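Local coordinates for HTH cro/C1-type domain-containing protein (Pseudomonas aeruginosa PAO1, PDB 7CSV) that acts as the antitoxin HigA and as a dimeric regulatory factor that recognises specific pseudopalindromic DNA motifs, at residues 13-18 with 68-73; 28-33 with 39-44. One frame throughout, in Å; residues are numbered along the deposited sequence.

Contact 1 of 2, residues 13-18 with 68-73; sequences EILRDE and QFWMNL
The helical domain of the Cro/C1 type meets the long C-terminal helix here, as Ile-14 and Leu-15 on helix 11-23 pack against Phe-69, Trp-70 and Leu-73 at the start of helix 67-93. The two short segments run at 126° to each other, with axes 11.8 Å apart at closest, a separation that is spanned by side chains from both helices. Ile-14 and Leu-73 meet tip to tip. The gamma-1 arm of Ile-14 is extended (chi2 -173°), which carries CD1 out to the fork of Leu-73; Ile-14 CD1 lies 3.5 Å from Leu-73 CD2, a tight carbon contact. The other branch of the isoleucine takes part too, Ile-14 CG2 standing 3.8 Å from Leu-73 CD1. It also approaches the far end of the Phe-69 ring more loosely, at an oblique angle. Deeper in, Leu-15 crosses the indole of Trp-70 at about a right angle: Leu-15 CD1 is 3.7 Å from Trp-70 CH2, while Leu-15 CB is 3.9 Å from Trp-70 CZ3. Phe-69 lies against that indole, its CD2 3.6 Å above one face of the Trp-70 ring, toward the rim. Phe-19, Ala-56 and Leu-59 also pack on the tryptophan. On the same segment, Gln-68 hydrogen-bonds Ser-75 and Glu-76 of the second subunit, placing the contact beside the dimer interface. No hydrogen bond crosses between the segments, and the indole NE1 is engaged by Thr-65, weakly. Cohesion therefore rests on apolar packing, with Leu-15 and Trp-70 buried and the Ile-14 to Leu-73 pair nearer the surface.

Contact 2 of 2, residues 28-33 with 39-44; sequences AALARA and PTVNDI
With chi1 at 174°, Val-41 holds CG1 anti to its backbone N and CG2 anti to its carbonyl carbon, which spreads the two methyls over different residues of the facing helix: CG1 to Leu-30, CG2 to Ala-31. Leu-30 swings its CG away from its own backbone N as well (chi1 176°), and the next torsion puts CD1 at 63° and leaves CD2 roughly anti to CA, pointing out to the valine. Leu-30 CD2 and Val-41 CG1 are 3.9 Å apart, the two side chains crossing at about a right angle. Val-41 CG2 comes down on the alanine, 3.7 Å from Ala-31 CB and equally far from Ala-31 CA. The smallness of Ala-31 is what permits this: its methyl adds so little bulk that the valine also reaches the main chain behind it, and the CA atoms of Ala-31 and Val-41 approach to 5.9 Å. No hydrogen bond joins the segments; these three buried residues make a compact, purely apolar joint.

Helix 27-34, the short turn and helix 38-45 form the helix-turn-helix itself, in which Cro/C1-type proteins use the second helix to read DNA; helix 38-45 probably serves that role here. The contact joins this probable reading helix to the helix before it. Val-36 in the turn and Pro-27 at the start of the first helix also touch Val-41, while Thr-40 OG1 and Ser-37 OG are hydrogen-bonded near the start of the second helix. Beyond the pair, Leu-30 continues into the core of the domain, packing on Leu-20 of helix 11-23 and on Leu-59, Tyr-62 and Phe-63 of helix 53-63, whereas Ile-44, further along helix 38-45, rests on Ile-51.

From the N terminus, helix 11-23 comes first and supplies one half of contact 1. The chain then makes helix 27-34, turns sharply, and packs helix 38-45 back on it, so contact 2 closes a short local loop. Helix 53-63 follows before helix 67-93 returns to helix 11-23 and completes contact 1, whose much longer loop encloses the whole of contact 2; the two nest and do not cross. Leu-15 joins them directly, its CD1 lying 4.1 Å from Leu-30 CD2 and its CD2 4.1 Å from Ile-44 CG2. The helix-turn-helix is thus tied through helix 11-23 to the long helix beside the subunit interface.

Contact 1 of 2, residues 13-18 with 68-73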
loop_
_atom_site.group_PDB
_atom_site.type_symbol
_atom_site.label_atom_id
_atom_site.label_comp_id
_atom_site.label_asym_id
_atom_site.label_seq_id
_atom_site.Cartn_x
_atom_site.Cartn_y
_atom_site.Cartn_z
ATOM N N GLU A 13 3.191 9.189 12.222
ATOM C CA GLU A 13 4.353 9.530 13.033
ATOM C C GLU A 13 5.429 10.210 12.195
ATOM O O GLU A 13 6.041 11.193 12.632
ATOM C CB GLU A 13 4.890 8.268 13.702
ATOM C CG GLU A 13 6.171 8.447 14.486
ATOM C CD GLU A 13 6.601 7.141 15.131
ATOM O OE1 GLU A 13 7.794 6.795 15.055
ATOM O OE2 GLU A 13 5.732 6.444 15.690
ATOM N N ILE A 14 5.673 9.698 10.987
ATOM C CA ILE A 14 6.643 10.322 10.094
ATOM C C ILE A 14 6.124 11.662 9.588
ATOM O O ILE A 14 6.893 12.622 9.441
ATOM C CB ILE A 14 6.981 9.362 8.941
ATOM C CG1 ILE A 14 7.780 8.176 9.501
ATOM C CG2 ILE A 14 7.714 10.082 7.806
ATOM C CD1 ILE A 14 8.322 7.254 8.468
ATOM N N LEU A 15 4.820 11.753 9.308
ATOM C CA LEU A 15 4.246 13.037 8.908
ATOM C C LEU A 15 4.446 14.079 9.999
ATOM O O LEU A 15 4.903 15.202 9.727
ATOM C CB LEU A 15 2.760 12.867 8.591
ATOM C CG LEU A 15 1.938 14.106 8.252
ATOM C CD1 LEU A 15 2.588 14.800 7.089
ATOM C CD2 LEU A 15 0.497 13.691 7.933
ATOM N N ARG A 16 4.125 13.708 11.249
ATOM C CA ARG A 16 4.300 14.607 12.388
ATOM C C ARG A 16 5.757 15.030 12.530
ATOM O O ARG A 16 6.067 16.219 12.620
ATOM C CB ARG A 16 3.832 13.926 13.687
ATOM C CG ARG A 16 2.333 13.820 13.888
ATOM C CD ARG A 16 1.981 13.421 15.336
ATOM N NE ARG A 16 2.985 12.542 15.942
ATOM C CZ ARG A 16 2.879 11.219 16.047
ATOM N NH1 ARG A 16 3.858 10.525 16.612
ATOM N NH2 ARG A 16 1.801 10.576 15.602
ATOM N N ASP A 17 6.665 14.056 12.578
ATOM C CA ASP A 17 8.040 14.318 12.993
ATOM C C ASP A 17 8.873 14.954 11.890
ATOM O O ASP A 17 9.651 15.874 12.161
ATOM C CB ASP A 17 8.728 13.026 13.440
ATOM C CG ASP A 17 8.141 12.444 14.706
ATOM O OD1 ASP A 17 7.430 13.154 15.436
ATOM O OD2 ASP A 17 8.391 11.250 14.957
ATOM N N GLU A 18 8.763 14.461 10.649
ATOM C CA GLU A 18 9.662 14.883 9.586
ATOM C C GLU A 18 9.078 15.971 8.706
ATOM O O GLU A 18 9.795 16.505 7.853
ATOM C CB GLU A 18 10.053 13.693 8.703
ATOM C CG GLU A 18 10.674 12.555 9.459
ATOM C CD GLU A 18 12.016 12.925 10.036
ATOM O OE1 GLU A 18 12.567 13.971 9.652
ATOM O OE2 GLU A 18 12.521 12.170 10.872
ATOM N N GLN A 68 4.356 7.578 -3.901
ATOM C CA GLN A 68 4.754 6.252 -3.440
ATOM C C GLN A 68 5.490 6.303 -2.112
ATOM O O GLN A 68 5.428 5.339 -1.345
ATOM C CB GLN A 68 5.618 5.572 -4.497
ATOM C CG GLN A 68 4.810 4.989 -5.638
ATOM C CD GLN A 68 4.256 3.600 -5.334
ATOM O OE1 GLN A 68 4.016 3.233 -4.175
ATOM N NE2 GLN A 68 4.060 2.822 -6.376
ATOM N N PHE A 69 6.222 7.388 -1.845
ATOM C CA PHE A 69 6.873 7.542 -0.544
ATOM C C PHE A 69 5.877 7.307 0.581
ATOM O O PHE A 69 6.133 6.523 1.502
ATOM C CB PHE A 69 7.497 8.940 -0.430
ATOM C CG PHE A 69 7.996 9.284 0.960
ATOM C CD1 PHE A 69 9.235 8.823 1.410
ATOM C CD2 PHE A 69 7.233 10.071 1.809
ATOM C CE1 PHE A 69 9.695 9.150 2.690
ATOM C CE2 PHE A 69 7.681 10.408 3.085
ATOM C CZ PHE A 69 8.915 9.949 3.524
ATOM N N TRP A 70 4.710 7.955 0.492
ATOM C CA TRP A 70 3.692 7.811 1.528
ATOM C C TRP A 70 3.029 6.449 1.476
ATOM O O TRP A 70 2.725 5.872 2.522
ATOM C CB TRP A 70 2.650 8.916 1.388
ATOM C CG TRP A 70 3.281 10.232 1.600
ATOM C CD1 TRP A 70 3.708 11.094 0.641
ATOM C CD2 TRP A 70 3.633 10.809 2.853
ATOM N NE1 TRP A 70 4.275 12.199 1.220
ATOM C CE2 TRP A 70 4.244 12.054 2.579
ATOM C CE3 TRP A 70 3.471 10.411 4.181
ATOM C CZ2 TRP A 70 4.703 12.903 3.588
ATOM C CZ3 TRP A 70 3.931 11.254 5.186
ATOM C CH2 TRP A 70 4.530 12.488 4.881
ATOM N N MET A 71 2.780 5.925 0.274
ATOM C CA MET A 71 2.136 4.622 0.192
ATOM C C MET A 71 3.071 3.533 0.678
ATOM O O MET A 71 2.605 2.518 1.202
ATOM C CB MET A 71 1.686 4.315 -1.228
ATOM C CG MET A 71 0.561 5.225 -1.698
ATOM S SD MET A 71 -0.959 5.143 -0.746
ATOM C CE MET A 71 -1.656 3.624 -1.407
ATOM N N ASN A 72 4.381 3.724 0.499
ATOM C CA ASN A 72 5.339 2.739 1.003
ATOM C C ASN A 72 5.364 2.737 2.525
ATOM O O ASN A 72 5.471 1.675 3.150
ATOM C CB ASN A 72 6.739 3.021 0.442
ATOM C CG ASN A 72 6.870 2.699 -1.050
ATOM O OD1 ASN A 72 6.043 1.979 -1.628
ATOM N ND2 ASN A 72 7.923 3.227 -1.672
ATOM N N LEU A 73 5.257 3.919 3.149
ATOM C CA LEU A 73 5.154 3.957 4.606
ATOM C C LEU A 73 3.877 3.276 5.070
ATOM O O LEU A 73 3.874 2.538 6.065
ATOM C CB LEU A 73 5.184 5.399 5.105
ATOM C CG LEU A 73 6.467 6.187 4.851
ATOM C CD1 LEU A 73 6.288 7.628 5.311
ATOM C CD2 LEU A 73 7.636 5.518 5.566
#

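Contact 2 of 2, residues 28-33 with 39-44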
loop_
_atom_site.group_PDB
_atom_site.type_symbol
_atom_site.label_atom_id
_atom_site.label_comp_id
_atom_site.label_asym_id
_atom_site.label_seq_id
_atom_site.Cartn_x
_atom_site.Cartn_y
_atom_site.Cartn_z
ATOM N N ALA A 28 -4.125 21.208 11.172
ATOM C CA ALA A 28 -5.210 21.974 10.566
ATOM C C ALA A 28 -4.717 22.810 9.394
ATOM O O ALA A 28 -5.392 22.891 8.357
ATOM C CB ALA A 28 -5.874 22.864 11.618
ATOM N N ALA A 29 -3.553 23.454 9.541
ATOM C CA ALA A 29 -2.982 24.216 8.437
ATOM C C ALA A 29 -2.650 23.309 7.261
ATOM O O ALA A 29 -2.780 23.711 6.098
ATOM C CB ALA A 29 -1.737 24.967 8.910
ATOM N N LEU A 30 -2.213 22.076 7.548
ATOM C CA LEU A 30 -1.965 21.125 6.472
ATOM C C LEU A 30 -3.261 20.740 5.775
ATOM O O LEU A 30 -3.311 20.674 4.543
ATOM C CB LEU A 30 -1.264 19.875 7.013
ATOM C CG LEU A 30 -1.043 18.774 5.967
ATOM C CD1 LEU A 30 -0.131 19.257 4.864
ATOM C CD2 LEU A 30 -0.472 17.509 6.601
ATOM N N ALA A 31 -4.331 20.499 6.545
ATOM C CA ALA A 31 -5.607 20.145 5.930
ATOM C C ALA A 31 -6.102 21.250 5.008
ATOM O O ALA A 31 -6.581 20.978 3.900
ATOM C CB ALA A 31 -6.645 19.836 7.002
ATOM N N ARG A 32 -5.980 22.506 5.445
ATOM C CA ARG A 32 -6.410 23.631 4.618
ATOM C C ARG A 32 -5.602 23.724 3.333
ATOM O O ARG A 32 -6.138 24.124 2.284
ATOM C CB ARG A 32 -6.305 24.928 5.423
ATOM C CG ARG A 32 -7.464 25.123 6.396
ATOM C CD ARG A 32 -7.512 26.536 6.986
ATOM N NE ARG A 32 -6.275 26.903 7.675
ATOM C CZ ARG A 32 -6.018 26.649 8.955
ATOM N NH1 ARG A 32 -6.915 26.022 9.708
ATOM N NH2 ARG A 32 -4.861 27.027 9.487
ATOM N N ALA A 33 -4.317 23.357 3.389
ATOM C CA ALA A 33 -3.465 23.419 2.210
ATOM C C ALA A 33 -3.742 22.268 1.261
ATOM O O ALA A 33 -3.653 22.427 0.038
ATOM C CB ALA A 33 -1.989 23.431 2.613
ATOM N N PRO A 39 -10.384 16.835 10.239
ATOM C CA PRO A 39 -10.343 15.495 10.846
ATOM C C PRO A 39 -9.645 14.464 9.977
ATOM O O PRO A 39 -9.090 13.500 10.517
ATOM C CB PRO A 39 -11.828 15.160 11.058
ATOM C CG PRO A 39 -12.488 16.491 11.191
ATOM C CD PRO A 39 -11.760 17.375 10.222
ATOM N N THR A 40 -9.637 14.639 8.650
ATOM C CA THR A 40 -8.889 13.721 7.793
ATOM C C THR A 40 -7.414 13.705 8.180
ATOM O O THR A 40 -6.839 12.643 8.445
ATOM C CB THR A 40 -9.056 14.101 6.319
ATOM O OG1 THR A 40 -10.449 14.174 5.992
ATOM C CG2 THR A 40 -8.387 13.058 5.419
ATOM N N VAL A 41 -6.794 14.883 8.256
ATOM C CA VAL A 41 -5.401 14.955 8.675
ATOM C C VAL A 41 -5.270 14.625 10.155
ATOM O O VAL A 41 -4.305 13.975 10.577
ATOM C CB VAL A 41 -4.823 16.347 8.368
ATOM C CG1 VAL A 41 -3.426 16.471 8.932
ATOM C CG2 VAL A 41 -4.842 16.621 6.865
ATOM N N ASN A 42 -6.226 15.080 10.971
ATOM C CA ASN A 42 -6.163 14.801 12.402
ATOM C C ASN A 42 -6.122 13.301 12.668
ATOM O O ASN A 42 -5.344 12.839 13.510
ATOM C CB ASN A 42 -7.359 15.421 13.125
ATOM C CG ASN A 42 -7.201 16.922 13.360
ATOM O OD1 ASN A 42 -6.104 17.473 13.272
ATOM N ND2 ASN A 42 -8.305 17.581 13.677
ATOM N N ASP A 43 -6.960 12.529 11.967
ATOM C CA ASP A 43 -6.983 11.081 12.173
ATOM C C ASP A 43 -5.627 10.452 11.851
ATOM O O ASP A 43 -5.168 9.549 12.558
ATOM C CB ASP A 43 -8.075 10.437 11.318
ATOM C CG ASP A 43 -9.483 10.808 11.760
ATOM O OD1 ASP A 43 -9.667 11.221 12.919
ATOM O OD2 ASP A 43 -10.412 10.661 10.938
ATOM N N ILE A 44 -4.972 10.911 10.781
ATOM C CA ILE A 44 -3.699 10.317 10.375
ATOM C C ILE A 44 -2.614 10.603 11.412
ATOM O O ILE A 44 -1.868 9.707 11.811
ATOM C CB ILE A 44 -3.287 10.820 8.979
ATOM C CG1 ILE A 44 -4.234 10.261 7.918
ATOM C CG2 ILE A 44 -1.826 10.446 8.686
ATOM C CD1 ILE A 44 -4.293 11.128 6.636
#